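Local coordinates for protein bradyzoite pseudokinase 1 (Toxoplasma gondii, PDB 6M7Z) that is an atypical, divergent kinase that lacks the glycine-rich loop and regulates the membrane ultrastructure of the parasitophorous vacuole, at residues L272-K275 with M276-E279. Numbering follows the deposited sequence.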
loop_
_atom_site.group_PDB
_atom_site.type_symbol
_atom_site.label_atom_id
_atom_site.label_comp_id
_atom_site.label_asym_id
_atom_site.label_seq_id
_atom_site.Cartn_x
_atom_site.Cartn_y
_atom_site.Cartn_z
ATOM N N LEU A 272 -20.262 -1.805 11.854
ATOM C CA LEU A 272 -19.909 -2.214 10.490
ATOM C C LEU A 272 -18.818 -3.299 10.548
ATOM O O LEU A 272 -18.897 -4.320 9.839
ATOM C CB LEU A 272 -19.477 -0.989 9.668
ATOM C CG LEU A 272 -18.829 -1.286 8.311
ATOM C CD1 LEU A 272 -19.786 -2.063 7.414
ATOM C CD2 LEU A 272 -18.339 -0.012 7.617
ATOM N N SER A 273 -17.812 -3.096 11.406
ATOM C CA SER A 273 -16.701 -4.036 11.487
ATOM C C SER A 273 -17.193 -5.396 12.003
ATOM O O SER A 273 -16.698 -6.423 11.549
ATOM C CB SER A 273 -15.559 -3.494 12.295
ATOM O OG SER A 273 -15.829 -3.565 13.679
ATOM N N GLN A 274 -18.190 -5.399 12.906
ATOM C CA GLN A 274 -18.747 -6.649 13.462
ATOM C C GLN A 274 -19.412 -7.477 12.344
ATOM O O GLN A 274 -19.356 -8.710 12.358
ATOM C CB GLN A 274 -19.708 -6.353 14.619
ATOM C CG GLN A 274 -19.977 -7.542 15.539
ATOM C CD GLN A 274 -18.769 -8.064 16.293
ATOM O OE1 GLN A 274 -18.113 -7.354 17.054
ATOM N NE2 GLN A 274 -18.483 -9.345 16.115
ATOM N N LYS A 275 -20.031 -6.808 11.360
ATOM C CA LYS A 275 -20.622 -7.503 10.207
ATOM C C LYS A 275 -19.515 -8.121 9.346
ATOM O O LYS A 275 -19.666 -9.251 8.841
ATOM C CB LYS A 275 -21.466 -6.550 9.357
ATOM C CG LYS A 275 -22.731 -6.050 10.026
ATOM C CD LYS A 275 -23.409 -4.917 9.255
ATOM C CE LYS A 275 -24.284 -4.020 10.119
ATOM N NZ LYS A 275 -24.062 -2.567 9.865
ATOM N N MET A 276 -18.411 -7.371 9.181
ATOM C CA MET A 276 -17.331 -7.732 8.265
ATOM C C MET A 276 -16.523 -8.917 8.814
ATOM O O MET A 276 -15.956 -9.661 8.021
ATOM C CB MET A 276 -16.418 -6.528 8.011
ATOM C CG MET A 276 -17.110 -5.454 7.206
ATOM S SD MET A 276 -16.257 -3.860 7.136
ATOM C CE MET A 276 -14.954 -4.249 5.965
ATOM N N ILE A 277 -16.515 -9.124 10.140
ATOM C CA ILE A 277 -15.716 -10.200 10.757
ATOM C C ILE A 277 -16.583 -11.403 11.161
ATOM O O ILE A 277 -16.140 -12.239 11.962
ATOM C CB ILE A 277 -14.899 -9.679 11.960
ATOM C CG1 ILE A 277 -15.800 -9.305 13.146
ATOM C CG2 ILE A 277 -13.964 -8.546 11.514
ATOM C CD1 ILE A 277 -15.079 -8.705 14.330
ATOM N N GLU A 278 -17.793 -11.518 10.603
ATOM C CA GLU A 278 -18.624 -12.727 10.799
ATOM C C GLU A 278 -17.803 -13.967 10.407
ATOM O O GLU A 278 -17.099 -13.964 9.387
ATOM C CB GLU A 278 -19.908 -12.623 9.978
ATOM C CG GLU A 278 -20.983 -11.745 10.604
ATOM C CD GLU A 278 -21.645 -12.306 11.867
ATOM O OE1 GLU A 278 -21.554 -13.544 12.086
ATOM O OE2 GLU A 278 -22.183 -11.500 12.665
ATOM N N GLU A 279 -17.892 -15.016 11.234
ATOM C CA GLU A 279 -17.129 -16.257 11.067
ATOM C C GLU A 279 -17.439 -16.877 9.691
ATOM O O GLU A 279 -16.549 -17.388 9.038
ATOM C CB GLU A 279 -17.424 -17.221 12.221
ATOM C CG GLU A 279 -16.515 -18.448 12.269
ATOM C CD GLU A 279 -16.849 -19.525 13.307
ATOM O OE1 GLU A 279 -16.448 -20.708 13.095
ATOM O OE2 GLU A 279 -17.490 -19.197 14.342
#
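L272 and M276 meet one turn apart at the C-terminal end of helix 263-276, where the chain unwinds into the loop before helix 287-291; this is a local helix-end contact in the helical lobe of the kinase fold. M276 N donates to L272 O (3.2 Å). The next step is already poorer: I277 N reaches S273 O in a weak bond bent to 132° at the hydrogen, and I277 leaves helical backbone angles. E278 N then turns back to K275 O at 3.4 Å, straight but long and weak.

I277 sets both branches against S273 O, CG1 at 3.4 Å and CG2 at 3.5 Å, because chi1 of 69° holds CG1 between the backbone N and the carbonyl carbon. M276 brings CG to 3.4 Å from L272 O, beyond the oxygen and tilted out of the carbonyl plane. With CG anti to its own carbonyl carbon (chi1 -69°) and the chain nearly extended beyond, SD comes to rest 3.8 Å from L272 CG. L272 also touches F296, while M276 packs on L237 and F241 of helix 230-248. The side chains of Q274 and I277 cross obliquely, Q274 NE2 lying 3.9 Å from I277 CD1. E278 folds back, its CG 3.3 Å from K275 O.

Q274 OE1 is hydrogen-bonded to R242 of helix 230-248, whereas K275 NZ forms a salt bridge with D293 in a loop that L272 also touches. Since the I277 and E278 backbone bonds are weak, these two polar ends, together with R284 NE donating to E278 O, probably supply much of the hold on this terminus.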